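Local coordinates for aldo-keto reductase family 1, member B4 (Aldose reductase) (Schistosoma japonicum, PDB 4HBK), which probably acts as an NADP-dependent oxidoreductase of the aldo-keto reductase family, reducing aldehydes such as sugars to alcohols, at residues Arg74-Glu85 against Asp105-Phe116. Numbering follows the deposited sequence.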
ATOM      1  N   ARG A  74       3.720  13.901  -1.197  1.00 10.39           N
ATOM      2  CA  ARG A  74       4.940  13.632  -1.965  1.00 10.89           C
ATOM      3  C   ARG A  74       5.136  12.120  -2.164  1.00 11.91           C
ATOM      4  O   ARG A  74       6.249  11.628  -2.351  1.00 11.60           O
ATOM      5  CB  ARG A  74       6.162  14.266  -1.279  1.00 13.58           C
ATOM      6  CG  ARG A  74       6.158  15.813  -1.269  1.00 10.77           C
ATOM      7  CD  ARG A  74       6.235  16.367  -2.692  1.00 12.70           C
ATOM      8  NE  ARG A  74       6.213  17.831  -2.751  1.00 12.54           N
ATOM      9  CZ  ARG A  74       5.118  18.564  -2.952  1.00 15.12           C
ATOM     10  NH1 ARG A  74       3.929  17.981  -3.098  1.00 11.16           N
ATOM     11  NH2 ARG A  74       5.208  19.884  -3.001  1.00 12.15           N
ATOM     12  N   HIS A  75       4.030  11.395  -2.142  1.00  8.91           N
ATOM     13  CA  HIS A  75       4.051   9.945  -2.150  1.00  8.95           C
ATOM     14  C   HIS A  75       2.749   9.498  -2.805  1.00  8.64           C
ATOM     15  O   HIS A  75       1.671   9.919  -2.380  1.00  7.38           O
ATOM     16  CB  HIS A  75       4.151   9.453  -0.701  1.00  7.22           C
ATOM     17  CG  HIS A  75       3.982   7.974  -0.527  1.00  7.78           C
ATOM     18  ND1 HIS A  75       4.233   7.343   0.675  1.00  7.92           N
ATOM     19  CD2 HIS A  75       3.561   7.010  -1.378  1.00 11.61           C
ATOM     20  CE1 HIS A  75       3.993   6.049   0.548  1.00  7.08           C
ATOM     21  NE2 HIS A  75       3.588   5.815  -0.682  1.00 11.96           N
ATOM     22  N   LEU A  76       2.843   8.685  -3.860  1.00  8.58           N
ATOM     23  CA  LEU A  76       1.642   8.163  -4.531  1.00  9.00           C
ATOM     24  C   LEU A  76       1.696   6.653  -4.538  1.00  9.12           C
ATOM     25  O   LEU A  76       2.718   6.079  -4.895  1.00  8.34           O
ATOM     26  CB  LEU A  76       1.529   8.664  -5.976  1.00  8.00           C
ATOM     27  CG  LEU A  76       1.726  10.156  -6.249  1.00  9.19           C
ATOM     28  CD1 LEU A  76       1.847  10.431  -7.760  1.00 12.10           C
ATOM     29  CD2 LEU A  76       0.576  10.940  -5.665  1.00 10.85           C
ATOM     30  N   ASP A  77       0.596   6.010  -4.151  1.00  6.99           N
ATOM     31  CA  ASP A  77       0.542   4.551  -4.103  1.00 10.01           C
ATOM     32  C   ASP A  77      -0.330   4.000  -5.225  1.00  8.75           C
ATOM     33  O   ASP A  77      -1.530   4.249  -5.260  1.00 10.25           O
ATOM     34  CB  ASP A  77       0.037   4.078  -2.740  1.00  7.88           C
ATOM     35  CG  ASP A  77      -0.013   2.565  -2.620  1.00  7.90           C
ATOM     36  OD1 ASP A  77       0.969   1.961  -2.143  1.00  7.64           O
ATOM     37  OD2 ASP A  77      -1.043   1.967  -2.987  1.00  8.86           O
ATOM     38  N   CYS A  78       0.275   3.251  -6.143  1.00  8.07           N
ATOM     39  CA  CYS A  78      -0.427   2.830  -7.356  1.00 10.44           C
ATOM     40  C   CYS A  78      -0.489   1.311  -7.464  1.00 10.72           C
ATOM     41  O   CYS A  78       0.082   0.594  -6.648  1.00  9.00           O
ATOM     42  CB  CYS A  78       0.259   3.407  -8.608  1.00  9.27           C
ATOM     43  SG  CYS A  78       0.672   5.184  -8.524  1.00 13.63           S
ATOM     44  N   ALA A  79      -1.184   0.815  -8.477  1.00  8.80           N
ATOM     45  CA  ALA A  79      -1.184  -0.616  -8.727  1.00 11.74           C
ATOM     46  C   ALA A  79      -1.624  -0.916 -10.148  1.00 13.18           C
ATOM     47  O   ALA A  79      -2.519  -0.269 -10.691  1.00  9.75           O
ATOM     48  CB  ALA A  79      -2.048  -1.368  -7.698  1.00  8.49           C
ATOM     49  N   TYR A  80      -0.963  -1.896 -10.750  1.00 11.76           N
ATOM     50  CA  TYR A  80      -1.267  -2.300 -12.107  1.00 15.09           C
ATOM     51  C   TYR A  80      -2.728  -2.678 -12.212  1.00 11.26           C
ATOM     52  O   TYR A  80      -3.390  -2.378 -13.200  1.00 13.84           O
ATOM     53  CB  TYR A  80      -0.398  -3.500 -12.484  1.00 18.70           C
ATOM     54  CG  TYR A  80      -0.616  -3.999 -13.890  1.00 19.18           C
ATOM     55  CD1 TYR A  80       0.239  -3.623 -14.918  1.00 24.23           C
ATOM     56  CD2 TYR A  80      -1.668  -4.857 -14.191  1.00 18.21           C
ATOM     57  CE1 TYR A  80       0.051  -4.088 -16.211  1.00 30.08           C
ATOM     58  CE2 TYR A  80      -1.867  -5.321 -15.483  1.00 21.79           C
ATOM     59  CZ  TYR A  80      -1.007  -4.934 -16.487  1.00 25.01           C
ATOM     60  OH  TYR A  80      -1.194  -5.399 -17.773  1.00 40.74           O
ATOM     61  N   VAL A  81      -3.232  -3.346 -11.180  1.00 13.90           N
ATOM     62  CA  VAL A  81      -4.562  -3.953 -11.245  1.00 12.92           C
ATOM     63  C   VAL A  81      -5.713  -2.939 -11.281  1.00 14.66           C
ATOM     64  O   VAL A  81      -6.831  -3.290 -11.648  1.00 14.21           O
ATOM     65  CB  VAL A  81      -4.798  -4.934 -10.072  1.00 13.94           C
ATOM     66  CG1 VAL A  81      -4.906  -4.176  -8.759  1.00 10.15           C
ATOM     67  CG2 VAL A  81      -6.054  -5.749 -10.307  1.00 11.03           C
ATOM     68  N   TYR A  82      -5.455  -1.691 -10.898  1.00 14.44           N
ATOM     69  CA  TYR A  82      -6.512  -0.673 -10.929  1.00 15.62           C
ATOM     70  C   TYR A  82      -6.701  -0.150 -12.347  1.00 17.50           C
ATOM     71  O   TYR A  82      -7.638   0.597 -12.621  1.00 18.81           O
ATOM     72  CB  TYR A  82      -6.183   0.482  -9.986  1.00 15.49           C
ATOM     73  CG  TYR A  82      -6.040   0.048  -8.551  1.00 18.12           C
ATOM     74  CD1 TYR A  82      -6.995  -0.775  -7.960  1.00 22.16           C
ATOM     75  CD2 TYR A  82      -4.955   0.440  -7.793  1.00 15.78           C
ATOM     76  CE1 TYR A  82      -6.875  -1.181  -6.651  1.00 20.23           C
ATOM     77  CE2 TYR A  82      -4.825   0.038  -6.474  1.00 20.01           C
ATOM     78  CZ  TYR A  82      -5.786  -0.775  -5.912  1.00 23.94           C
ATOM     79  OH  TYR A  82      -5.674  -1.184  -4.602  1.00 27.64           O
ATOM     80  N   ARG A  83      -5.784  -0.524 -13.236  1.00 15.73           N
ATOM     81  CA  ARG A  83      -5.895  -0.206 -14.656  1.00 15.75           C
ATOM     82  C   ARG A  83      -6.000   1.293 -14.942  1.00 19.61           C
ATOM     83  O   ARG A  83      -6.717   1.702 -15.854  1.00 21.70           O
ATOM     84  CB  ARG A  83      -7.103  -0.935 -15.250  1.00 22.58           C
ATOM     85  CG  ARG A  83      -6.938  -2.442 -15.244  1.00 28.68           C
ATOM     86  CD  ARG A  83      -7.408  -3.049 -16.553  1.00 41.37           C
ATOM     87  NE  ARG A  83      -8.696  -3.712 -16.393  1.00 48.63           N
ATOM     88  CZ  ARG A  83      -8.943  -4.962 -16.771  1.00 49.93           C
ATOM     89  NH1 ARG A  83      -7.989  -5.688 -17.343  1.00 49.56           N
ATOM     90  NH2 ARG A  83     -10.149  -5.484 -16.584  1.00 50.08           N
ATOM     91  N   ASN A  84      -5.288   2.110 -14.171  1.00 16.08           N
ATOM     92  CA  ASN A  84      -5.318   3.555 -14.375  1.00 13.67           C
ATOM     93  C   ASN A  84      -3.951   4.202 -14.244  1.00 13.92           C
ATOM     94  O   ASN A  84      -3.853   5.406 -14.023  1.00 14.42           O
ATOM     95  CB  ASN A  84      -6.288   4.219 -13.392  1.00 13.96           C
ATOM     96  CG  ASN A  84      -5.939   3.927 -11.951  1.00 12.90           C
ATOM     97  OD1 ASN A  84      -4.873   3.381 -11.665  1.00 10.11           O
ATOM     98  ND2 ASN A  84      -6.828   4.295 -11.031  1.00 12.62           N
ATOM     99  N   GLU A  85      -2.892   3.411 -14.374  1.00 15.51           N
ATOM    100  CA  GLU A  85      -1.546   3.952 -14.216  1.00 14.17           C
ATOM    101  C   GLU A  85      -1.189   4.886 -15.373  1.00 15.36           C
ATOM    102  O   GLU A  85      -0.342   5.766 -15.227  1.00 15.07           O
ATOM    103  CB  GLU A  85      -0.511   2.834 -14.074  1.00 12.79           C
ATOM    104  CG  GLU A  85      -0.705   1.995 -12.819  1.00 14.43           C
ATOM    105  CD  GLU A  85       0.440   1.040 -12.556  1.00 16.17           C
ATOM    106  OE1 GLU A  85       0.804   0.262 -13.465  1.00 15.38           O
ATOM    107  OE2 GLU A  85       0.983   1.066 -11.432  1.00 14.88           O
ATOM    108  N   ASP A 105      11.767  14.151  -5.910  1.00 18.67           N
ATOM    109  CA  ASP A 105      10.991  14.728  -4.810  1.00 16.65           C
ATOM    110  C   ASP A 105       9.746  13.898  -4.485  1.00 15.89           C
ATOM    111  O   ASP A 105       9.092  14.125  -3.477  1.00 14.67           O
ATOM    112  CB  ASP A 105      10.555  16.157  -5.157  1.00 18.54           C
ATOM    113  CG  ASP A 105      11.722  17.145  -5.173  1.00 24.89           C
ATOM    114  OD1 ASP A 105      12.663  16.959  -4.367  1.00 19.40           O
ATOM    115  OD2 ASP A 105      11.682  18.111  -5.983  1.00 19.51           O
ATOM    116  N   ILE A 106       9.406  12.947  -5.353  1.00 17.06           N
ATOM    117  CA  ILE A 106       8.185  12.169  -5.170  1.00 13.60           C
ATOM    118  C   ILE A 106       8.526  10.709  -4.937  1.00 14.90           C
ATOM    119  O   ILE A 106       9.471  10.180  -5.527  1.00 11.92           O
ATOM    120  CB  ILE A 106       7.261  12.241  -6.404  1.00 12.64           C
ATOM    121  CG1 ILE A 106       7.168  13.674  -6.920  1.00 17.07           C
ATOM    122  CG2 ILE A 106       5.871  11.708  -6.068  1.00 10.58           C
ATOM    123  CD1 ILE A 106       6.429  14.613  -5.986  1.00 17.21           C
ATOM    124  N   PHE A 107       7.742  10.062  -4.084  1.00 12.72           N
ATOM    125  CA  PHE A 107       7.873   8.633  -3.841  1.00 12.88           C
ATOM    126  C   PHE A 107       6.739   7.904  -4.558  1.00 10.15           C
ATOM    127  O   PHE A 107       5.573   8.100  -4.232  1.00 13.12           O
ATOM    128  CB  PHE A 107       7.804   8.367  -2.339  1.00 12.26           C
ATOM    129  CG  PHE A 107       8.246   6.991  -1.939  1.00 10.07           C
ATOM    130  CD1 PHE A 107       7.427   5.894  -2.148  1.00  9.42           C
ATOM    131  CD2 PHE A 107       9.474   6.799  -1.319  1.00 11.06           C
ATOM    132  CE1 PHE A 107       7.831   4.616  -1.754  1.00 10.73           C
ATOM    133  CE2 PHE A 107       9.884   5.533  -0.926  1.00 10.99           C
ATOM    134  CZ  PHE A 107       9.063   4.436  -1.150  1.00 10.38           C
ATOM    135  N   ILE A 108       7.075   7.065  -5.530  1.00 10.23           N
ATOM    136  CA  ILE A 108       6.068   6.369  -6.324  1.00  8.86           C
ATOM    137  C   ILE A 108       6.091   4.862  -6.081  1.00 10.56           C
ATOM    138  O   ILE A 108       7.111   4.199  -6.292  1.00  8.88           O
ATOM    139  CB  ILE A 108       6.316   6.576  -7.818  1.00  9.88           C
ATOM    140  CG1 ILE A 108       6.412   8.069  -8.143  1.00 10.54           C
ATOM    141  CG2 ILE A 108       5.239   5.870  -8.636  1.00  8.21           C
ATOM    142  CD1 ILE A 108       5.082   8.778  -8.085  1.00 14.38           C
ATOM    143  N   THR A 109       4.954   4.319  -5.669  1.00  8.35           N
ATOM    144  CA  THR A 109       4.823   2.887  -5.456  1.00  8.09           C
ATOM    145  C   THR A 109       3.907   2.278  -6.493  1.00 10.30           C
ATOM    146  O   THR A 109       2.862   2.843  -6.826  1.00 10.88           O
ATOM    147  CB  THR A 109       4.206   2.580  -4.084  1.00 10.12           C
ATOM    148  OG1 THR A 109       5.100   3.016  -3.048  1.00  9.40           O
ATOM    149  CG2 THR A 109       3.935   1.082  -3.942  1.00  7.92           C
ATOM    150  N   SER A 110       4.302   1.126  -7.019  1.00 11.33           N
ATOM    151  CA  SER A 110       3.373   0.311  -7.784  1.00  8.81           C
ATOM    152  C   SER A 110       3.481  -1.131  -7.327  1.00 10.11           C
ATOM    153  O   SER A 110       4.297  -1.461  -6.462  1.00 10.32           O
ATOM    154  CB  SER A 110       3.600   0.415  -9.288  1.00  8.80           C
ATOM    155  OG  SER A 110       2.561  -0.279  -9.969  1.00 12.37           O
ATOM    156  N   LYS A 111       2.652  -1.993  -7.898  1.00 10.06           N
ATOM    157  CA  LYS A 111       2.559  -3.354  -7.399  1.00  9.68           C
ATOM    158  C   LYS A 111       2.444  -4.337  -8.549  1.00 11.00           C
ATOM    159  O   LYS A 111       1.748  -4.089  -9.543  1.00  9.80           O
ATOM    160  CB  LYS A 111       1.363  -3.499  -6.457  1.00  7.63           C
ATOM    161  CG  LYS A 111       1.167  -2.334  -5.491  1.00  7.93           C
ATOM    162  CD  LYS A 111       0.131  -2.677  -4.414  1.00  9.69           C
ATOM    163  CE  LYS A 111      -0.191  -1.477  -3.506  1.00 10.63           C
ATOM    164  NZ  LYS A 111      -0.809  -0.313  -4.218  1.00  9.04           N
ATOM    165  N   LEU A 112       3.140  -5.455  -8.403  1.00  7.88           N
ATOM    166  CA  LEU A 112       3.113  -6.524  -9.378  1.00  9.34           C
ATOM    167  C   LEU A 112       1.844  -7.335  -9.190  1.00 10.76           C
ATOM    168  O   LEU A 112       1.609  -7.845  -8.093  1.00  9.04           O
ATOM    169  CB  LEU A 112       4.333  -7.427  -9.160  1.00 10.91           C
ATOM    170  CG  LEU A 112       4.393  -8.704 -10.005  1.00  8.52           C
ATOM    171  CD1 LEU A 112       4.561  -8.342 -11.470  1.00 10.22           C
ATOM    172  CD2 LEU A 112       5.537  -9.600  -9.537  1.00  5.61           C
ATOM    173  N   TRP A 113       1.041  -7.472 -10.249  1.00  8.20           N
ATOM    174  CA  TRP A 113      -0.228  -8.191 -10.153  1.00  9.50           C
ATOM    175  C   TRP A 113      -0.114  -9.715 -10.280  1.00 10.72           C
ATOM    176  O   TRP A 113       0.769 -10.221 -10.976  1.00 11.52           O
ATOM    177  CB  TRP A 113      -1.253  -7.664 -11.158  1.00 11.10           C
ATOM    178  CG  TRP A 113      -2.562  -8.369 -11.026  1.00 10.67           C
ATOM    179  CD1 TRP A 113      -3.160  -9.177 -11.949  1.00 13.23           C
ATOM    180  CD2 TRP A 113      -3.415  -8.377  -9.872  1.00 11.34           C
ATOM    181  NE1 TRP A 113      -4.348  -9.660 -11.453  1.00 13.59           N
ATOM    182  CE2 TRP A 113      -4.526  -9.189 -10.180  1.00 10.42           C
ATOM    183  CE3 TRP A 113      -3.354  -7.764  -8.617  1.00  9.70           C
ATOM    184  CZ2 TRP A 113      -5.565  -9.412  -9.273  1.00 12.86           C
ATOM    185  CZ3 TRP A 113      -4.389  -7.976  -7.725  1.00 11.65           C
ATOM    186  CH2 TRP A 113      -5.478  -8.796  -8.055  1.00 11.27           C
ATOM    187  N   ASN A 114      -1.042 -10.424  -9.627  1.00  9.54           N
ATOM    188  CA  ASN A 114      -0.999 -11.888  -9.461  1.00  9.17           C
ATOM    189  C   ASN A 114      -0.778 -12.716 -10.742  1.00 11.86           C
ATOM    190  O   ASN A 114      -0.256 -13.834 -10.686  1.00 11.88           O
ATOM    191  CB  ASN A 114      -2.285 -12.392  -8.759  1.00 11.32           C
ATOM    192  CG  ASN A 114      -2.606 -11.651  -7.436  1.00 10.11           C
ATOM    193  OD1 ASN A 114      -2.158 -10.527  -7.198  1.00  8.93           O
ATOM    194  ND2 ASN A 114      -3.411 -12.292  -6.586  1.00  7.64           N
ATOM    195  N   THR A 115      -1.193 -12.188 -11.893  1.00 12.23           N
ATOM    196  CA  THR A 115      -1.092 -12.933 -13.148  1.00 13.46           C
ATOM    197  C   THR A 115       0.317 -12.885 -13.761  1.00 15.44           C
ATOM    198  O   THR A 115       0.582 -13.529 -14.785  1.00 12.98           O
ATOM    199  CB  THR A 115      -2.097 -12.419 -14.186  1.00 14.36           C
ATOM    200  OG1 THR A 115      -1.911 -11.011 -14.357  1.00 16.75           O
ATOM    201  CG2 THR A 115      -3.552 -12.702 -13.744  1.00 14.12           C
ATOM    202  N   PHE A 116       1.214 -12.134 -13.129  1.00 10.75           N
ATOM    203  CA  PHE A 116       2.571 -11.957 -13.638  1.00 12.66           C
ATOM    204  C   PHE A 116       3.642 -12.430 -12.646  1.00 13.75           C
ATOM    205  O   PHE A 116       4.789 -11.997 -12.733  1.00 12.96           O
ATOM    206  CB  PHE A 116       2.825 -10.484 -13.989  1.00 11.94           C
ATOM    207  CG  PHE A 116       1.812  -9.902 -14.943  1.00 13.38           C
ATOM    208  CD1 PHE A 116       1.936 -10.085 -16.311  1.00 19.07           C
ATOM    209  CD2 PHE A 116       0.742  -9.163 -14.470  1.00 14.18           C
ATOM    210  CE1 PHE A 116       0.992  -9.550 -17.194  1.00 17.95           C
ATOM    211  CE2 PHE A 116      -0.201  -8.619 -15.338  1.00 18.42           C
ATOM    212  CZ  PHE A 116      -0.076  -8.815 -16.701  1.00 22.76           C
TER
HETATM  213  O   HOH W   1       9.221  11.998  -1.578  1.00 20.95           O
HETATM  214  O   HOH W   2       3.360   2.857  -0.899  1.00 10.15           O
HETATM  215  O   HOH W   3      -1.289  -4.713  -9.116  1.00 12.69           O
HETATM  216  O   HOH W   4      -3.354  -1.437  -3.873  1.00 30.27           O
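Two adjacent parallel strands of the aldo-keto reductase (β/α)8 barrel, 75-77 and 107-112, meet here and lead at their C-terminal ends into the predicted active site, with K111 on the second strand and Y82 in the turn that follows the first. Their axes run 8° apart, and four backbone hydrogen bonds alternate between them: F107 N to R74 O, L76 N to F107 O, T109 N to L76 O and C78 N to T109 O. On the face bearing H75, D77, F107 and T109, F107 CD1 lies over the centre of the H75 ring, 4.0 Å above its plane, with the two planes oblique. One water joins H75 NE2, D77 OD1 and T109 OG1.

Near the C-terminal end of strand 107-112, K111 NZ has three polar partners: D77 OD2, C78 O and a water. The salt bridge to D77 OD2 (2.6 Å) arrives on the syn side but well out of the carboxylate plane. C78 O is met from above its carbonyl plane, at 2.7 Å. A bend at chi4 (63°) turns NZ back toward this pair. The water on NZ lies near the hydroxyl of Y82, the predicted proton donor on which K111 is predicted to act, but that link is too short to be trusted. S110 OG donates to the syn lone pair of E85 OE2 (2.5 Å), tying the strand to the start of helix 85-98.

At the loop end, V81 CG2 sits 3.5 Å from the centroid of the W113 six-membered ring, a CH-pi contact only 2° off the normal, while F116 turns its edge to the face of Y80, centroids 5.2 Å apart. W113 also meets H144, a predicted substrate-binding residue, edge-to-face. L76 CD1 and I108 CD1 touch at 3.6 Å on the outer face, under L92 of helix 85-98, which makes the beta-alpha-beta crossover; strands 51-52 and 138-143 flank the pair.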